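Local coordinates for protein putative fimbrial subunit (Corynebacterium diphtheriae, PDB 4HSS) that probably polymerises covalently into the shaft of an adhesive surface pilus as its major subunit, with domains stiffened by Lys-Asn isopeptide bonds, at residues Thr65-Asp70 / Ala84-His89; Gly125-Ala130 / Val279-Pro284. One frame throughout, in Å; residues are numbered along the deposited sequence.

Overall arrangement
From the N terminus, strand 61-67 runs out of its antiparallel sheet into contact 1, where residues 65-70 meet residues 84-89; the 13 residues between them form a short loop that returns to this strand end just before strand 93-98. Contact 1 is therefore local to the first prealbumin-like domain. The chain then passes through strand 113-121 to reach contact 2, where residues 125-130 meet residues 279-284, in strand 272-282 and the loop after it, within the Sgo0707 N2 domain. The two contacts lie in series and neither encloses the other. The centres of contact 1 and contact 2 are about 25 Å apart. Contact 1 ties the returning turn to the C-terminal end of an inner strand, whereas contact 2 joins two domains.

Contact 1 of 2, residues Thr65-Asp70 / Ala84-His89; sequences TKLNFD and ADAKGH
The rings of Phe69 and His89 form a T-shaped pair, the edge of Phe69 directed at one face of His89, with centroids 5.0 Å apart and planes at 71°. The touching atom over that face is Phe69 CZ, off-centre toward the rim and 3.7 Å from His89 CD2, while Phe69 CE2 meets His89 CB at 3.4 Å. Asn68 OD1 lies above one face of the Phe69 ring, and Leu67 CB sits at its edge. Asp85 O lies at the imidazole edge, in its plane. Also at that ring's edge, the amide of Asn68 approaches with its plane turned 53° from the ring; ND2 gives a weak hydrogen bond to His89 ND1 at 3.5 Å. With chi1 at 59°, Asn68 CG is tucked between its own backbone N and carbonyl carbon, which places the amide beside His89.

Along the backbone, the firmer link is Asn68 N donating to His89 O at 3.0 Å, supplemented by a bent C-H...O contact from Leu67 CA. Leu67 CD1 packs on Ala86 CB, and both side chains also touch Ile133 of strand 132-136. The contact thus fastens the type II turn Ala86-His89 to the end of strand 61-67 in the N-terminal prealbumin-like domain, consistent with a Cna-type pilin fold. The weak bond from Asn68 ND2 implies that His89 ND1 acts as an acceptor, and so is probably unprotonated.

Contact 2 of 2, residues Gly125-Ala130 / Val279-Pro284; sequences GIVTGA and VIFNNP
Val127 and Asn283 are the closest backbone pair, with CA atoms 6.5 Å apart, and no backbone-to-backbone hydrogen bond joins the two segments, so the link is made by side chains, one of them bonding to main chain, around the end of strand 272-282. The amide of Asn283 carries the polar link. Its CG lies anti to the backbone N (chi1 179°), extending the group across to residues 125-130, where ND2 donates to Thr128 O at 3.1 Å with an N-H...O angle of 158°. The acceptor lies almost exactly in the amide plane, whereas the donor is tilted 19° from the carbonyl plane of Thr128.

Val127 supplies the apolar half, its two methyls taking different partners. CG1 lies against the Asn283 amide, 3.3 Å from OD1, as the two side chains run alongside in opposite senses; CG2 points to the edge of the Phe281 ring, 4.2 Å from CE1. Pro284 CD is a more distant neighbour of Val127 CG1, at 4.5 Å. Beyond the pair, Phe281 and Pro284 both pack on Pro185, and the backbone of Val127 is bonded to Thr157 of strand 149-166.

One amide therefore serves both sides of this buried join between the prealbumin-like and N2 domains: ND2 satisfies a main-chain carbonyl, which Asn285 ND2 also approaches in a weak bond, while OD1 accepts weakly from Asn285 N. Thr128 O and Asn283 OD1, two acceptors, lie 3.3 Å apart without bonding; the ND2 bond and the weak bond from Asn285 N support the modelled amide orientation.

Contact 1 of 2, residues Thr65-Asp70 / Ala84-His89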
# COMPACT_ATOMS: atom_id res chain seq x y z
N THR A 65 9.50 -10.57 -32.62
CA THR A 65 9.20 -9.92 -33.90
C THR A 65 10.38 -10.12 -34.87
O THR A 65 11.45 -9.58 -34.61
CB THR A 65 8.89 -8.42 -33.61
OG1 THR A 65 7.84 -8.37 -32.65
CG2 THR A 65 8.52 -7.62 -34.89
N LYS A 66 10.17 -10.89 -35.97
CA LYS A 66 11.14 -11.10 -37.04
C LYS A 66 11.44 -9.73 -37.68
O LYS A 66 10.52 -8.93 -37.90
CB LYS A 66 10.59 -12.09 -38.07
CG LYS A 66 11.65 -12.70 -39.00
CD LYS A 66 11.02 -13.55 -40.10
CE LYS A 66 11.96 -13.85 -41.24
NZ LYS A 66 11.25 -14.49 -42.39
N LEU A 67 12.71 -9.41 -37.91
CA LEU A 67 13.11 -8.12 -38.47
C LEU A 67 13.44 -8.26 -39.96
O LEU A 67 13.70 -9.38 -40.40
CB LEU A 67 14.27 -7.52 -37.66
CG LEU A 67 14.05 -7.36 -36.15
CD1 LEU A 67 15.29 -6.91 -35.49
CD2 LEU A 67 12.96 -6.36 -35.83
N ASN A 68 13.34 -7.16 -40.77
CA ASN A 68 13.53 -7.22 -42.25
C ASN A 68 14.89 -7.82 -42.78
O ASN A 68 14.96 -8.25 -43.94
CB ASN A 68 13.33 -5.83 -42.90
CG ASN A 68 14.25 -4.73 -42.41
OD1 ASN A 68 15.34 -4.98 -41.88
ND2 ASN A 68 13.85 -3.48 -42.60
N PHE A 69 15.92 -7.89 -41.91
CA PHE A 69 17.32 -8.30 -42.15
C PHE A 69 17.47 -9.71 -42.73
O PHE A 69 16.84 -10.64 -42.25
CB PHE A 69 18.13 -8.16 -40.85
CG PHE A 69 18.19 -6.72 -40.38
CD1 PHE A 69 19.17 -5.85 -40.86
CD2 PHE A 69 17.24 -6.21 -39.51
CE1 PHE A 69 19.22 -4.53 -40.45
CE2 PHE A 69 17.27 -4.87 -39.12
CZ PHE A 69 18.26 -4.04 -39.60
N ASP A 70 18.29 -9.82 -43.80
CA ASP A 70 18.52 -11.07 -44.52
C ASP A 70 19.86 -11.67 -44.12
O ASP A 70 20.92 -11.10 -44.38
CB ASP A 70 18.42 -10.88 -46.06
CG ASP A 70 18.51 -12.16 -46.91
OD1 ASP A 70 18.73 -12.04 -48.14
OD2 ASP A 70 18.32 -13.28 -46.35
N ALA A 84 17.16 -0.57 -29.56
CA ALA A 84 17.10 0.76 -30.18
C ALA A 84 17.42 0.71 -31.68
O ALA A 84 16.75 1.40 -32.45
CB ALA A 84 18.06 1.71 -29.47
N ASP A 85 18.41 -0.11 -32.09
CA ASP A 85 18.83 -0.27 -33.49
C ASP A 85 17.77 -1.01 -34.32
O ASP A 85 17.77 -0.91 -35.54
CB ASP A 85 20.18 -1.01 -33.60
CG ASP A 85 21.32 -0.53 -32.72
OD1 ASP A 85 21.32 0.67 -32.33
OD2 ASP A 85 22.23 -1.34 -32.43
N ALA A 86 16.90 -1.79 -33.65
CA ALA A 86 15.84 -2.57 -34.31
C ALA A 86 14.67 -1.70 -34.76
O ALA A 86 13.91 -2.12 -35.65
CB ALA A 86 15.33 -3.64 -33.37
N LYS A 87 14.49 -0.51 -34.13
CA LYS A 87 13.38 0.41 -34.41
C LYS A 87 13.34 0.81 -35.88
O LYS A 87 14.35 1.25 -36.43
CB LYS A 87 13.44 1.64 -33.50
CG LYS A 87 13.12 1.30 -32.05
CD LYS A 87 13.35 2.45 -31.09
CE LYS A 87 13.07 2.04 -29.66
NZ LYS A 87 13.31 3.15 -28.70
N GLY A 88 12.19 0.57 -36.50
CA GLY A 88 11.97 0.86 -37.91
C GLY A 88 12.24 -0.31 -38.84
O GLY A 88 12.14 -0.15 -40.06
N HIS A 89 12.57 -1.49 -38.28
CA HIS A 89 12.87 -2.67 -39.09
C HIS A 89 11.98 -3.88 -38.72
O HIS A 89 12.36 -5.02 -38.98
CB HIS A 89 14.36 -3.03 -38.99
CG HIS A 89 15.28 -1.87 -39.21
ND1 HIS A 89 15.34 -1.19 -40.43
CD2 HIS A 89 16.15 -1.29 -38.36
CE1 HIS A 89 16.22 -0.22 -40.25
NE2 HIS A 89 16.75 -0.25 -39.04

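Contact 2 of 2, residues Gly125-Ala130 / Val279-Pro284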
# COMPACT_ATOMS: atom_id res chain seq x y z
N GLY A 125 2.85 -6.22 -9.61
CA GLY A 125 4.10 -5.92 -8.93
C GLY A 125 5.39 -6.18 -9.69
O GLY A 125 6.48 -5.85 -9.20
N ILE A 126 5.29 -6.78 -10.89
CA ILE A 126 6.46 -7.08 -11.72
C ILE A 126 6.88 -5.84 -12.52
O ILE A 126 6.10 -5.26 -13.29
CB ILE A 126 6.23 -8.31 -12.65
CG1 ILE A 126 5.89 -9.61 -11.84
CG2 ILE A 126 7.39 -8.51 -13.63
CD1 ILE A 126 6.88 -10.04 -10.67
N VAL A 127 8.16 -5.47 -12.31
CA VAL A 127 8.94 -4.44 -13.03
C VAL A 127 9.74 -5.23 -14.09
O VAL A 127 10.68 -5.95 -13.75
CB VAL A 127 9.84 -3.68 -12.04
CG1 VAL A 127 10.59 -2.55 -12.71
CG2 VAL A 127 9.06 -3.17 -10.84
N THR A 128 9.31 -5.15 -15.34
CA THR A 128 9.89 -5.89 -16.46
C THR A 128 11.26 -5.34 -16.86
O THR A 128 11.54 -4.17 -16.65
CB THR A 128 8.94 -5.88 -17.68
OG1 THR A 128 8.81 -4.56 -18.21
CG2 THR A 128 7.55 -6.48 -17.39
N GLY A 129 12.07 -6.22 -17.43
CA GLY A 129 13.38 -5.91 -18.00
C GLY A 129 13.21 -5.26 -19.37
O GLY A 129 12.11 -5.25 -19.94
N ALA A 130 14.32 -4.74 -19.92
CA ALA A 130 14.35 -4.05 -21.21
C ALA A 130 14.25 -5.01 -22.39
O ALA A 130 14.71 -6.15 -22.27
CB ALA A 130 15.63 -3.23 -21.33
N VAL A 279 2.54 4.26 -4.88
CA VAL A 279 3.95 4.57 -5.04
C VAL A 279 4.17 4.67 -6.53
O VAL A 279 3.62 3.85 -7.28
CB VAL A 279 5.06 3.73 -4.33
CG1 VAL A 279 4.95 3.81 -2.82
CG2 VAL A 279 5.10 2.29 -4.81
N ILE A 280 4.87 5.75 -6.96
CA ILE A 280 5.18 6.01 -8.36
C ILE A 280 6.69 6.17 -8.50
O ILE A 280 7.30 7.00 -7.83
CB ILE A 280 4.42 7.22 -8.98
CG1 ILE A 280 2.92 7.16 -8.69
CG2 ILE A 280 4.64 7.28 -10.46
CD1 ILE A 280 2.43 8.26 -7.87
N PHE A 281 7.28 5.37 -9.38
CA PHE A 281 8.69 5.42 -9.73
C PHE A 281 8.83 5.04 -11.18
O PHE A 281 7.90 4.48 -11.76
CB PHE A 281 9.52 4.49 -8.83
CG PHE A 281 9.05 3.06 -8.80
CD1 PHE A 281 9.39 2.17 -9.81
CD2 PHE A 281 8.24 2.60 -7.76
CE1 PHE A 281 8.92 0.86 -9.80
CE2 PHE A 281 7.78 1.28 -7.74
CZ PHE A 281 8.13 0.42 -8.76
N ASN A 282 10.02 5.33 -11.76
CA ASN A 282 10.41 4.94 -13.12
C ASN A 282 10.85 3.48 -13.16
O ASN A 282 11.45 2.97 -12.21
CB ASN A 282 11.56 5.82 -13.64
CG ASN A 282 12.88 5.69 -12.89
OD1 ASN A 282 12.94 5.75 -11.65
ND2 ASN A 282 13.99 5.56 -13.63
N ASN A 283 10.57 2.82 -14.27
CA ASN A 283 11.13 1.49 -14.47
C ASN A 283 12.55 1.77 -14.95
O ASN A 283 12.71 2.43 -15.98
CB ASN A 283 10.29 0.66 -15.46
CG ASN A 283 10.79 -0.74 -15.75
OD1 ASN A 283 11.89 -1.12 -15.38
ND2 ASN A 283 10.00 -1.54 -16.42
N PRO A 284 13.60 1.44 -14.17
CA PRO A 284 14.98 1.80 -14.58
C PRO A 284 15.38 1.33 -15.98
O PRO A 284 16.17 2.00 -16.65
CB PRO A 284 15.84 1.13 -13.51
CG PRO A 284 14.95 1.05 -12.32
CD PRO A 284 13.61 0.72 -12.87